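Long-range contacts in VP1 (Polyomavirus HPyV6, PDB 4PCG), which forms the pentameric building blocks of the polyomavirus capsid and probably serves in attachment to host-cell receptors: residues E24-P29 against G262-V267; T79-E84 against F269-V274; A111-S116 against T199-S204. All blocks are in the same frame, centred on the assembly; numbering follows the deposited sequence.

In the fold
Interactions 1 and 2 both draw on strand 256-274: residues 262-267 pair with strand 9-27, and residues 269-274, a little further along, pair with strand 79-93, so one long strand serves two partners in the same antiparallel jelly-roll sheet. Interaction 1 is buried near the middle of the subunit and adds aromatic packing and one Glu-Arg salt bridge to its backbone ladder. Interaction 2, about 24 Å away between centres, is partly buried, far from the chain's centre, and richer in charge. Interaction 3 is buried but joins mainly irregular segments through a single backbone bond and prolines; like interaction 1 it touches a neighbouring subunit, which interaction 2 does not.

Interaction 1 of 3, residues E24-P29 against G262-V267; sequences EAILLP and GRFFRV
The guanidinium of Arg266 carries Phe264 CZ over one face, offset toward its rim, while Glu24 OE2 meets its edge in plane. Phe264 thus turns its ring edge to that face, and Ile26 CG1 also lies at the edge, 3.9 Å from Phe264 CD1. On the other face of the sheet Ala25 O lies at the edge of the Phe265 ring, which Leu27 approaches with both methyls, CD2 coming within 3.9 Å of Phe265 CE1.

Glu24 and Arg266 form a non-hydrogen-bonded backbone pair, and their side chains lie side by side in a salt bridge. Arg266 NE gives a nearly straight bond of 2.9 Å to Glu24 OE2, with a weak second one from NH1. Carboxylate and guanidinium planes are 83° apart; NE meets OE2 from above the carboxylate plane. The bend of Arg266 at chi3 (-76°) turns its head toward Glu24; its NH2 goes to Glu89.

Paired backbone bonds join Ala25 with Phe265 and Leu27 with Arg263. Glycine suits position 262 because a CB would collide with Ile26 CG2, which lies 3.8 Å from Gly262 CA.

In this jelly-roll sheet, strand 9-27 thus meets strand 256-274 through a ladder flanked by apolar side chains on both faces, Ile26 and Phe264 being covered by Thr182 and Pro181 of a neighbouring subunit. Lys22 and Glu89 share the charges of the salt bridge and would probably steady both partners in their ionised forms.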
ATOM      1  N   GLU B  24      25.608  19.239  -5.440  1.00 18.42           N
ATOM      2  CA  GLU B  24      24.502  19.322  -4.501  1.00 19.78           C
ATOM      3  C   GLU B  24      23.650  20.538  -4.794  1.00 19.35           C
ATOM      4  O   GLU B  24      24.185  21.631  -5.048  1.00 19.14           O
ATOM      5  CB  GLU B  24      25.032  19.385  -3.076  1.00 22.70           C
ATOM      6  CG  GLU B  24      25.586  18.049  -2.653  1.00 27.21           C
ATOM      7  CD  GLU B  24      26.249  18.052  -1.300  1.00 41.45           C
ATOM      8  OE1 GLU B  24      25.829  18.856  -0.437  1.00 43.18           O
ATOM      9  OE2 GLU B  24      27.158  17.213  -1.090  1.00 34.46           O
ATOM     10  N   ALA B  25      22.331  20.374  -4.706  1.00 18.80           N
ATOM     11  CA  ALA B  25      21.421  21.482  -4.910  1.00 19.06           C
ATOM     12  C   ALA B  25      20.124  21.232  -4.177  1.00 18.99           C
ATOM     13  O   ALA B  25      19.757  20.083  -3.940  1.00 18.07           O
ATOM     14  CB  ALA B  25      21.137  21.653  -6.390  1.00 19.39           C
ATOM     15  N   ILE B  26      19.429  22.301  -3.813  1.00 16.42           N
ATOM     16  CA  ILE B  26      18.048  22.170  -3.353  1.00 17.45           C
ATOM     17  C   ILE B  26      17.207  22.997  -4.296  1.00 18.70           C
ATOM     18  O   ILE B  26      17.397  24.209  -4.380  1.00 18.94           O
ATOM     19  CB  ILE B  26      17.844  22.631  -1.904  1.00 18.77           C
ATOM     20  CG1 ILE B  26      18.581  21.686  -0.949  1.00 20.07           C
ATOM     21  CG2 ILE B  26      16.350  22.632  -1.554  1.00 18.39           C
ATOM     22  CD1 ILE B  26      18.555  22.108   0.490  1.00 20.32           C
ATOM     23  N   LEU B  27      16.332  22.321  -5.037  1.00 17.40           N
ATOM     24  CA  LEU B  27      15.441  22.963  -5.973  1.00 14.62           C
ATOM     25  C   LEU B  27      14.253  23.429  -5.146  1.00 17.30           C
ATOM     26  O   LEU B  27      13.721  22.643  -4.371  1.00 16.65           O
ATOM     27  CB  LEU B  27      15.032  21.975  -7.085  1.00 14.87           C
ATOM     28  CG  LEU B  27      15.972  22.047  -8.292  1.00 16.79           C
ATOM     29  CD1 LEU B  27      17.400  21.689  -7.941  1.00 17.88           C
ATOM     30  CD2 LEU B  27      15.420  21.224  -9.441  1.00 16.25           C
ATOM     31  N   LEU B  28      13.873  24.695  -5.297  1.00 14.91           N
ATOM     32  CA  LEU B  28      12.862  25.327  -4.454  1.00 14.51           C
ATOM     33  C   LEU B  28      11.543  25.437  -5.218  1.00 16.32           C
ATOM     34  O   LEU B  28      11.540  25.624  -6.439  1.00 17.40           O
ATOM     35  CB  LEU B  28      13.346  26.703  -4.014  1.00 17.72           C
ATOM     36  CG  LEU B  28      14.724  26.736  -3.334  1.00 16.19           C
ATOM     37  CD1 LEU B  28      15.160  28.162  -3.172  1.00 19.14           C
ATOM     38  CD2 LEU B  28      14.675  25.993  -2.006  1.00 18.60           C
ATOM     39  N   PRO B  29      10.401  25.307  -4.500  1.00 17.16           N
ATOM     40  CA  PRO B  29       9.114  25.362  -5.183  1.00 15.80           C
ATOM     41  C   PRO B  29       8.879  26.718  -5.861  1.00 16.74           C
ATOM     42  O   PRO B  29       9.243  27.753  -5.341  1.00 15.51           O
ATOM     43  CB  PRO B  29       8.106  25.119  -4.061  1.00 14.00           C
ATOM     44  CG  PRO B  29       8.793  25.553  -2.821  1.00 17.04           C
ATOM     45  CD  PRO B  29      10.249  25.199  -3.042  1.00 17.70           C
ATOM     46  N   GLY B 262      11.457  22.005  -0.488  1.00 15.83           N
ATOM     47  CA  GLY B 262      12.587  21.877  -1.387  1.00 15.70           C
ATOM     48  C   GLY B 262      12.788  20.433  -1.765  1.00 16.29           C
ATOM     49  O   GLY B 262      12.315  19.511  -1.053  1.00 15.96           O
ATOM     50  N   ARG B 263      13.451  20.199  -2.898  1.00 14.53           N
ATOM     51  CA  ARG B 263      13.928  18.851  -3.206  1.00 14.32           C
ATOM     52  C   ARG B 263      15.445  18.887  -3.307  1.00 15.04           C
ATOM     53  O   ARG B 263      16.008  19.625  -4.134  1.00 15.26           O
ATOM     54  CB  ARG B 263      13.340  18.307  -4.517  1.00 13.58           C
ATOM     55  CG  ARG B 263      13.936  16.960  -4.921  1.00 14.06           C
ATOM     56  CD  ARG B 263      13.289  16.373  -6.159  1.00 13.22           C
ATOM     57  NE  ARG B 263      11.954  15.783  -5.917  1.00 15.67           N
ATOM     58  CZ  ARG B 263      11.750  14.558  -5.452  1.00 16.08           C
ATOM     59  NH1 ARG B 263      12.783  13.761  -5.122  1.00 17.04           N
ATOM     60  NH2 ARG B 263      10.514  14.109  -5.290  1.00 18.41           N
ATOM     61  N   PHE B 264      16.089  18.113  -2.432  1.00 15.28           N
ATOM     62  CA  PHE B 264      17.529  17.967  -2.408  1.00 16.83           C
ATOM     63  C   PHE B 264      17.971  17.007  -3.496  1.00 14.92           C
ATOM     64  O   PHE B 264      17.324  15.980  -3.697  1.00 14.60           O
ATOM     65  CB  PHE B 264      17.965  17.434  -1.036  1.00 17.08           C
ATOM     66  CG  PHE B 264      19.429  17.157  -0.911  1.00 16.01           C
ATOM     67  CD1 PHE B 264      20.342  18.195  -0.786  1.00 20.32           C
ATOM     68  CD2 PHE B 264      19.908  15.844  -0.866  1.00 17.59           C
ATOM     69  CE1 PHE B 264      21.701  17.950  -0.660  1.00 20.86           C
ATOM     70  CE2 PHE B 264      21.262  15.594  -0.725  1.00 16.37           C
ATOM     71  CZ  PHE B 264      22.158  16.640  -0.608  1.00 17.18           C
ATOM     72  N   PHE B 265      19.076  17.346  -4.168  1.00 16.43           N
ATOM     73  CA  PHE B 265      19.771  16.441  -5.090  1.00 14.97           C
ATOM     74  C   PHE B 265      21.269  16.417  -4.710  1.00 15.92           C
ATOM     75  O   PHE B 265      21.881  17.449  -4.430  1.00 17.49           O
ATOM     76  CB  PHE B 265      19.719  16.918  -6.550  1.00 15.54           C
ATOM     77  CG  PHE B 265      18.363  16.902  -7.215  1.00 14.40           C
ATOM     78  CD1 PHE B 265      17.411  17.887  -6.948  1.00 14.92           C
ATOM     79  CD2 PHE B 265      18.070  15.960  -8.193  1.00 15.67           C
ATOM     80  CE1 PHE B 265      16.198  17.898  -7.631  1.00 15.54           C
ATOM     81  CE2 PHE B 265      16.859  15.970  -8.878  1.00 19.87           C
ATOM     82  CZ  PHE B 265      15.919  16.956  -8.601  1.00 15.47           C
ATOM     83  N   ARG B 266      21.853  15.227  -4.723  1.00 16.32           N
ATOM     84  CA  ARG B 266      23.281  15.048  -4.735  1.00 16.13           C
ATOM     85  C   ARG B 266      23.564  14.092  -5.874  1.00 16.70           C
ATOM     86  O   ARG B 266      23.231  12.915  -5.803  1.00 16.31           O
ATOM     87  CB  ARG B 266      23.782  14.416  -3.425  1.00 19.29           C
ATOM     88  CG  ARG B 266      25.284  14.250  -3.402  1.00 20.89           C
ATOM     89  CD  ARG B 266      25.789  13.664  -2.092  1.00 23.33           C
ATOM     90  NE  ARG B 266      25.775  14.660  -1.029  1.00 22.25           N
ATOM     91  CZ  ARG B 266      25.131  14.589   0.135  1.00 26.67           C
ATOM     92  NH1 ARG B 266      25.235  15.612   0.987  1.00 27.04           N
ATOM     93  NH2 ARG B 266      24.402  13.541   0.474  1.00 23.46           N
ATOM     94  N   VAL B 267      24.212  14.598  -6.909  1.00 16.69           N
ATOM     95  CA  VAL B 267      24.480  13.834  -8.107  1.00 16.65           C
ATOM     96  C   VAL B 267      25.967  13.496  -8.117  1.00 18.11           C
ATOM     97  O   VAL B 267      26.811  14.343  -7.865  1.00 18.43           O
ATOM     98  CB  VAL B 267      24.113  14.621  -9.379  1.00 16.61           C
ATOM     99  CG1 VAL B 267      24.366  13.781 -10.633  1.00 16.80           C
ATOM    100  CG2 VAL B 267      22.672  15.097  -9.345  1.00 17.77           C
TER

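Interaction 2 of 3, residues T79-E84 against F269-V274; sequences TLLVWE and FRQRRV
Glu84 OE1 is gripped by two arginines at once: Arg270 NE and Arg272 NE each lie 2.9 Å away and approach from opposite faces of the carboxylate. Its other oxygen, OE2, accepts from Arg272 NH2 at 2.9 Å and from Arg270 NH2 at 3.0 Å. In this salt-bridge network each arginine holds the acid side-on, through NE and one terminal nitrogen, yet differently. The Arg270 guanidinium is turned 75° from the carboxylate and meets both oxygens from above their plane, whereas Arg272 is turned only 46° and reaches OE2 on the syn side.

Glu84 turns CG away from its own N (chi1 173°) and, with an extended chain, projects its carboxylate between the two arginines; Arg272 gets there by bending at chi2 and chi3. Such a buried acid suits the site because two positive groups, and the backbone N of Gly220, surround it and would probably favour its charged form. Arg272 NH1 is anchored separately on Met10 O.

Across the opposite face of the sheet, Gln271 lies alongside Trp83. Its CG sits over the six-membered ring, 4.0 Å from the centroid in a CH-pi contact, and its NE2 stands over the same face near the rim. Trp83 NE1 is taken by Pro69 O.

Backbone bonds tie Leu80 to Val274, Val82 to Arg272 and Glu84 to Arg270. Residues 269-274 of strand 256-274 lie between strands 79-93 and 9-27 of the jelly-roll sheet, untouched by other chains of the pentamer, while strand 211-222 packs against Glu84, Arg270 and Arg272.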
ATOM      1  N   THR B  79      38.979  11.393 -29.416  1.00 56.11           N
ATOM      2  CA  THR B  79      38.145  11.168 -28.234  1.00 52.29           C
ATOM      3  C   THR B  79      38.045  12.389 -27.322  1.00 53.38           C
ATOM      4  O   THR B  79      38.849  13.318 -27.379  1.00 51.15           O
ATOM      5  CB  THR B  79      38.614   9.966 -27.394  1.00 51.49           C
ATOM      6  OG1 THR B  79      39.827  10.291 -26.716  1.00 53.99           O
ATOM      7  CG2 THR B  79      38.817   8.727 -28.251  1.00 55.35           C
ATOM      8  N   LEU B  80      37.041  12.345 -26.458  1.00 44.51           N
ATOM      9  CA  LEU B  80      36.679  13.460 -25.610  1.00 47.63           C
ATOM     10  C   LEU B  80      36.271  12.882 -24.267  1.00 45.70           C
ATOM     11  O   LEU B  80      35.577  11.876 -24.225  1.00 43.52           O
ATOM     12  CB  LEU B  80      35.496  14.218 -26.222  1.00 44.72           C
ATOM     13  CG  LEU B  80      34.805  15.278 -25.362  1.00 50.03           C
ATOM     14  CD1 LEU B  80      35.658  16.529 -25.238  1.00 54.97           C
ATOM     15  CD2 LEU B  80      33.440  15.638 -25.920  1.00 52.12           C
ATOM     16  N   LEU B  81      36.708  13.505 -23.181  1.00 42.98           N
ATOM     17  CA  LEU B  81      36.230  13.138 -21.848  1.00 37.97           C
ATOM     18  C   LEU B  81      35.060  14.010 -21.477  1.00 36.40           C
ATOM     19  O   LEU B  81      35.089  15.214 -21.692  1.00 33.57           O
ATOM     20  CB  LEU B  81      37.337  13.310 -20.814  1.00 38.34           C
ATOM     21  CG  LEU B  81      38.632  12.550 -21.072  1.00 39.70           C
ATOM     22  CD1 LEU B  81      39.585  12.781 -19.918  1.00 40.95           C
ATOM     23  CD2 LEU B  81      38.356  11.069 -21.252  1.00 43.97           C
ATOM     24  N   VAL B  82      34.019  13.393 -20.921  1.00 27.45           N
ATOM     25  CA  VAL B  82      32.882  14.127 -20.400  1.00 25.84           C
ATOM     26  C   VAL B  82      32.496  13.605 -19.042  1.00 24.73           C
ATOM     27  O   VAL B  82      32.766  12.469 -18.703  1.00 21.92           O
ATOM     28  CB  VAL B  82      31.634  14.054 -21.307  1.00 27.63           C
ATOM     29  CG1 VAL B  82      31.970  14.601 -22.691  1.00 38.56           C
ATOM     30  CG2 VAL B  82      31.096  12.638 -21.389  1.00 28.57           C
ATOM     31  N   TRP B  83      31.806  14.436 -18.281  1.00 21.55           N
ATOM     32  CA  TRP B  83      31.296  14.005 -17.004  1.00 20.14           C
ATOM     33  C   TRP B  83      30.088  13.110 -17.220  1.00 20.00           C
ATOM     34  O   TRP B  83      29.243  13.383 -18.065  1.00 18.16           O
ATOM     35  CB  TRP B  83      30.892  15.208 -16.144  1.00 19.38           C
ATOM     36  CG  TRP B  83      32.062  16.025 -15.673  1.00 19.86           C
ATOM     37  CD1 TRP B  83      32.404  17.266 -16.090  1.00 19.82           C
ATOM     38  CD2 TRP B  83      33.041  15.643 -14.693  1.00 18.72           C
ATOM     39  NE1 TRP B  83      33.521  17.701 -15.417  1.00 23.05           N
ATOM     40  CE2 TRP B  83      33.921  16.726 -14.539  1.00 21.56           C
ATOM     41  CE3 TRP B  83      33.241  14.490 -13.920  1.00 20.29           C
ATOM     42  CZ2 TRP B  83      35.035  16.681 -13.680  1.00 21.85           C
ATOM     43  CZ3 TRP B  83      34.316  14.453 -13.045  1.00 21.95           C
ATOM     44  CH2 TRP B  83      35.208  15.543 -12.937  1.00 22.25           C
ATOM     45  N   GLU B  84      30.018  12.022 -16.453  1.00 18.65           N
ATOM     46  CA  GLU B  84      28.916  11.090 -16.517  1.00 17.44           C
ATOM     47  C   GLU B  84      28.300  11.001 -15.136  1.00 18.63           C
ATOM     48  O   GLU B  84      28.970  10.606 -14.170  1.00 18.42           O
ATOM     49  CB  GLU B  84      29.452   9.720 -16.946  1.00 18.49           C
ATOM     50  CG  GLU B  84      28.427   8.611 -16.897  1.00 19.11           C
ATOM     51  CD  GLU B  84      29.034   7.238 -17.173  1.00 20.28           C
ATOM     52  OE1 GLU B  84      30.259   7.096 -17.195  1.00 21.43           O
ATOM     53  OE2 GLU B  84      28.260   6.293 -17.362  1.00 21.44           O
ATOM     54  N   PHE B 269      29.302  11.992 -10.126  1.00 17.14           N
ATOM     55  CA  PHE B 269      29.924  11.914 -11.458  1.00 18.37           C
ATOM     56  C   PHE B 269      31.246  11.176 -11.482  1.00 18.50           C
ATOM     57  O   PHE B 269      32.047  11.200 -10.522  1.00 19.06           O
ATOM     58  CB  PHE B 269      30.170  13.321 -12.052  1.00 17.72           C
ATOM     59  CG  PHE B 269      28.957  14.186 -12.130  1.00 18.12           C
ATOM     60  CD1 PHE B 269      28.534  14.894 -11.019  1.00 18.63           C
ATOM     61  CD2 PHE B 269      28.259  14.339 -13.329  1.00 17.22           C
ATOM     62  CE1 PHE B 269      27.423  15.723 -11.084  1.00 19.07           C
ATOM     63  CE2 PHE B 269      27.145  15.165 -13.391  1.00 17.56           C
ATOM     64  CZ  PHE B 269      26.735  15.865 -12.277  1.00 17.47           C
ATOM     65  N   ARG B 270      31.492  10.557 -12.634  1.00 18.50           N
ATOM     66  CA  ARG B 270      32.772  10.057 -13.025  1.00 20.64           C
ATOM     67  C   ARG B 270      33.052  10.587 -14.435  1.00 21.13           C
ATOM     68  O   ARG B 270      32.216  11.305 -15.009  1.00 19.28           O
ATOM     69  CB  ARG B 270      32.759   8.526 -13.009  1.00 22.99           C
ATOM     70  CG  ARG B 270      31.783   7.910 -14.009  1.00 23.38           C
ATOM     71  CD  ARG B 270      31.593   6.430 -13.698  1.00 26.66           C
ATOM     72  NE  ARG B 270      30.592   5.842 -14.576  1.00 23.57           N
ATOM     73  CZ  ARG B 270      29.812   4.814 -14.265  1.00 28.40           C
ATOM     74  NH1 ARG B 270      29.923   4.201 -13.088  1.00 29.64           N
ATOM     75  NH2 ARG B 270      28.911   4.386 -15.148  1.00 23.57           N
ATOM     76  N   GLN B 271      34.196  10.233 -15.006  1.00 21.47           N
ATOM     77  CA  GLN B 271      34.491  10.663 -16.372  1.00 22.83           C
ATOM     78  C   GLN B 271      34.344   9.501 -17.337  1.00 22.79           C
ATOM     79  O   GLN B 271      34.711   8.376 -17.017  1.00 25.26           O
ATOM     80  CB  GLN B 271      35.879  11.269 -16.471  1.00 25.12           C
ATOM     81  CG  GLN B 271      36.004  12.519 -15.631  1.00 27.26           C
ATOM     82  CD  GLN B 271      37.359  13.163 -15.705  1.00 30.63           C
ATOM     83  OE1 GLN B 271      38.328  12.593 -16.236  1.00 32.14           O
ATOM     84  NE2 GLN B 271      37.455  14.365 -15.144  1.00 32.43           N
ATOM     85  N   ARG B 272      33.801   9.806 -18.506  1.00 22.22           N
ATOM     86  CA  ARG B 272      33.581   8.836 -19.571  1.00 23.93           C
ATOM     87  C   ARG B 272      34.243   9.332 -20.858  1.00 25.41           C
ATOM     88  O   ARG B 272      34.072  10.498 -21.246  1.00 26.42           O
ATOM     89  CB  ARG B 272      32.084   8.658 -19.794  1.00 22.21           C
ATOM     90  CG  ARG B 272      31.702   7.723 -20.940  1.00 26.37           C
ATOM     91  CD  ARG B 272      31.954   6.252 -20.615  1.00 25.34           C
ATOM     92  NE  ARG B 272      30.946   5.733 -19.691  1.00 24.86           N
ATOM     93  CZ  ARG B 272      30.597   4.454 -19.554  1.00 24.72           C
ATOM     94  NH1 ARG B 272      31.131   3.497 -20.311  1.00 27.41           N
ATOM     95  NH2 ARG B 272      29.670   4.134 -18.670  1.00 26.01           N
ATOM     96  N   ARG B 273      34.999   8.445 -21.513  1.00 28.39           N
ATOM     97  CA  ARG B 273      35.518   8.721 -22.833  1.00 29.44           C
ATOM     98  C   ARG B 273      34.465   8.422 -23.906  1.00 32.01           C
ATOM     99  O   ARG B 273      33.836   7.374 -23.890  1.00 34.81           O
ATOM    100  CB  ARG B 273      36.797   7.888 -23.060  1.00 34.58           C
ATOM    101  CG  ARG B 273      37.550   8.185 -24.356  1.00 50.87           C
ATOM    102  CD  ARG B 273      39.003   7.706 -24.302  1.00 57.40           C
ATOM    103  NE  ARG B 273      39.255   6.831 -23.147  1.00 55.52           N
ATOM    104  CZ  ARG B 273      40.006   7.135 -22.080  1.00 67.60           C
ATOM    105  NH1 ARG B 273      40.642   8.306 -21.994  1.00 59.70           N
ATOM    106  NH2 ARG B 273      40.143   6.245 -21.084  1.00 50.20           N
ATOM    107  N   VAL B 274      34.273   9.366 -24.826  1.00 33.73           N
ATOM    108  CA  VAL B 274      33.360   9.207 -25.948  1.00 34.45           C
ATOM    109  C   VAL B 274      34.145   9.512 -27.224  1.00 42.50           C
ATOM    110  O   VAL B 274      35.204  10.131 -27.153  1.00 38.93           O
ATOM    111  CB  VAL B 274      32.105  10.101 -25.831  1.00 33.67           C
ATOM    112  CG1 VAL B 274      31.298   9.729 -24.586  1.00 33.74           C
ATOM    113  CG2 VAL B 274      32.458  11.579 -25.791  1.00 41.63           C
TER

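Interaction 3 of 3, residues A111-S116 against T199-S204; sequences AGVEGS and TPPVVS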
ATOM      1  N   ALA B 111      -6.758  20.980   9.819  1.00 21.08           N
ATOM      2  CA  ALA B 111      -7.052  20.553   8.465  1.00 19.92           C
ATOM      3  C   ALA B 111      -5.937  19.714   7.851  1.00 19.64           C
ATOM      4  O   ALA B 111      -6.198  18.791   7.078  1.00 22.19           O
ATOM      5  CB  ALA B 111      -7.299  21.761   7.580  1.00 21.86           C
ATOM      6  N   GLY B 112      -4.706  20.073   8.164  1.00 20.00           N
ATOM      7  CA  GLY B 112      -3.556  19.519   7.488  1.00 20.49           C
ATOM      8  C   GLY B 112      -3.509  19.770   5.988  1.00 21.03           C
ATOM      9  O   GLY B 112      -4.237  20.594   5.423  1.00 19.41           O
ATOM     10  N   VAL B 113      -2.625  19.044   5.339  1.00 16.51           N
ATOM     11  CA  VAL B 113      -2.525  19.098   3.890  1.00 16.00           C
ATOM     12  C   VAL B 113      -3.160  17.848   3.307  1.00 18.24           C
ATOM     13  O   VAL B 113      -2.956  16.717   3.791  1.00 18.05           O
ATOM     14  CB  VAL B 113      -1.073  19.322   3.407  1.00 19.14           C
ATOM     15  CG1 VAL B 113      -0.111  18.370   4.059  1.00 23.70           C
ATOM     16  CG2 VAL B 113      -0.997  19.241   1.881  1.00 17.60           C
ATOM     17  N   GLU B 114      -4.003  18.052   2.299  1.00 18.85           N
ATOM     18  CA  GLU B 114      -4.602  16.931   1.588  1.00 18.47           C
ATOM     19  C   GLU B 114      -5.086  17.365   0.216  1.00 19.27           C
ATOM     20  O   GLU B 114      -5.370  18.547  -0.019  1.00 16.18           O
ATOM     21  CB  GLU B 114      -5.736  16.300   2.395  1.00 27.65           C
ATOM     22  CG  GLU B 114      -6.799  17.281   2.834  1.00 24.53           C
ATOM     23  CD  GLU B 114      -7.824  16.717   3.833  1.00 37.32           C
ATOM     24  OE1 GLU B 114      -7.574  15.748   4.599  1.00 32.85           O
ATOM     25  OE2 GLU B 114      -8.943  17.267   3.833  1.00 31.01           O
ATOM     26  N   GLY B 115      -5.143  16.401  -0.692  1.00 16.88           N
ATOM     27  CA  GLY B 115      -5.609  16.668  -2.046  1.00 18.17           C
ATOM     28  C   GLY B 115      -4.754  15.957  -3.067  1.00 17.30           C
ATOM     29  O   GLY B 115      -3.980  15.026  -2.730  1.00 15.50           O
ATOM     30  N   SER B 116      -4.894  16.391  -4.317  1.00 15.28           N
ATOM     31  CA  SER B 116      -4.141  15.789  -5.414  1.00 17.99           C
ATOM     32  C   SER B 116      -2.669  16.155  -5.335  1.00 14.10           C
ATOM     33  O   SER B 116      -2.311  17.232  -4.882  1.00 15.24           O
ATOM     34  CB  SER B 116      -4.752  16.171  -6.773  1.00 18.29           C
ATOM     35  OG  SER B 116      -5.996  15.497  -6.917  1.00 19.01           O
ATOM     36  N   THR B 199      -7.003  13.631  -0.712  1.00 17.10           N
ATOM     37  CA  THR B 199      -6.114  12.486  -0.482  1.00 15.46           C
ATOM     38  C   THR B 199      -4.916  12.863   0.382  1.00 14.20           C
ATOM     39  O   THR B 199      -4.275  13.862   0.141  1.00 15.44           O
ATOM     40  CB  THR B 199      -5.627  11.925  -1.824  1.00 18.03           C
ATOM     41  OG1 THR B 199      -6.760  11.831  -2.687  1.00 16.74           O
ATOM     42  CG2 THR B 199      -4.974  10.535  -1.677  1.00 19.08           C
ATOM     43  N   PRO B 200      -4.646  12.080   1.427  1.00 15.86           N
ATOM     44  CA  PRO B 200      -3.454  12.383   2.248  1.00 17.12           C
ATOM     45  C   PRO B 200      -2.154  12.186   1.478  1.00 15.69           C
ATOM     46  O   PRO B 200      -2.015  11.194   0.809  1.00 17.48           O
ATOM     47  CB  PRO B 200      -3.562  11.384   3.394  1.00 17.14           C
ATOM     48  CG  PRO B 200      -4.990  10.995   3.445  1.00 20.92           C
ATOM     49  CD  PRO B 200      -5.443  11.000   2.005  1.00 16.37           C
ATOM     50  N   PRO B 201      -1.218  13.134   1.559  1.00 17.24           N
ATOM     51  CA  PRO B 201       0.111  12.848   1.037  1.00 15.50           C
ATOM     52  C   PRO B 201       0.944  11.986   1.986  1.00 16.32           C
ATOM     53  O   PRO B 201       0.688  11.939   3.183  1.00 15.23           O
ATOM     54  CB  PRO B 201       0.746  14.227   0.890  1.00 16.14           C
ATOM     55  CG  PRO B 201       0.065  15.022   1.972  1.00 16.67           C
ATOM     56  CD  PRO B 201      -1.340  14.522   2.023  1.00 18.09           C
ATOM     57  N   VAL B 202       1.922  11.280   1.412  1.00 17.17           N
ATOM     58  CA  VAL B 202       2.874  10.483   2.180  1.00 21.18           C
ATOM     59  C   VAL B 202       4.233  10.879   1.635  1.00 21.31           C
ATOM     60  O   VAL B 202       4.475  10.775   0.423  1.00 20.69           O
ATOM     61  CB  VAL B 202       2.663   8.968   2.035  1.00 21.09           C
ATOM     62  CG1 VAL B 202       3.724   8.195   2.858  1.00 25.06           C
ATOM     63  CG2 VAL B 202       1.285   8.591   2.481  1.00 20.52           C
ATOM     64  N   VAL B 203       5.078  11.436   2.496  1.00 17.69           N
ATOM     65  CA  VAL B 203       6.436  11.860   2.127  1.00 21.71           C
ATOM     66  C   VAL B 203       7.439  11.055   2.954  1.00 22.96           C
ATOM     67  O   VAL B 203       7.462  11.192   4.172  1.00 19.96           O
ATOM     68  CB  VAL B 203       6.623  13.367   2.395  1.00 20.26           C
ATOM     69  CG1 VAL B 203       8.075  13.810   2.190  1.00 27.73           C
ATOM     70  CG2 VAL B 203       5.706  14.202   1.501  1.00 30.79           C
ATOM     71  N   SER B 204       8.251  10.208   2.314  1.00 14.83           N
ATOM     72  CA  SER B 204       9.289   9.491   3.011  1.00 18.67           C
ATOM     73  C   SER B 204      10.623  10.143   2.654  1.00 17.28           C
ATOM     74  O   SER B 204      10.796  10.596   1.519  1.00 18.79           O
ATOM     75  CB  SER B 204       9.273   8.016   2.596  1.00 23.23           C
ATOM     76  OG  SER B 204       8.081   7.379   3.028  1.00 27.35           O
TER
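Val113 adopts chi1 of 50°, which sets its CG1 between the backbone N and the carbonyl carbon and brings that methyl to Pro201 CG at 3.9 Å. Glu114 has a similar first torsion (54°); its CB stays beside Thr199 O, 3.6 Å off, while the extended chain beyond CG carries the carboxylate away to Ser197 N of a neighbouring subunit.

The polar tie between the segments is a backbone bond. Gly115 N donates to Thr199 O at 2.8 Å, and the N-H points almost straight at the oxygen (175°), though the nitrogen sits tilted from the carbonyl plane. Glu114 CA approaches the same oxygen at 3.4 Å in a CA-H...O contact. Gly115 suits this place because its backbone torsions would jam a side chain against the preceding carbonyl.

Pro201 has no N-H to offer, so Val113 O meets a CH2 of its ring instead: Pro201 CD rests 3.2 Å from that oxygen in van der Waals contact, and no hydrogen bond forms there. The ring also packs on Gln117 and Tyr119. The beta-branched Thr199 turns its hydroxyl to Gly195 O, while its CB lies 3.6 Å from Gly115 O.

Beyond Pro201 the chain enters strand 202-206, where Val202, Val203 and Ser204 form an antiparallel ladder with a strand of a neighbouring subunit. The contact thus anchors the lead-in to a strand that continues the sheet into that subunit, in keeping with the jelly-roll VP1 pentamer.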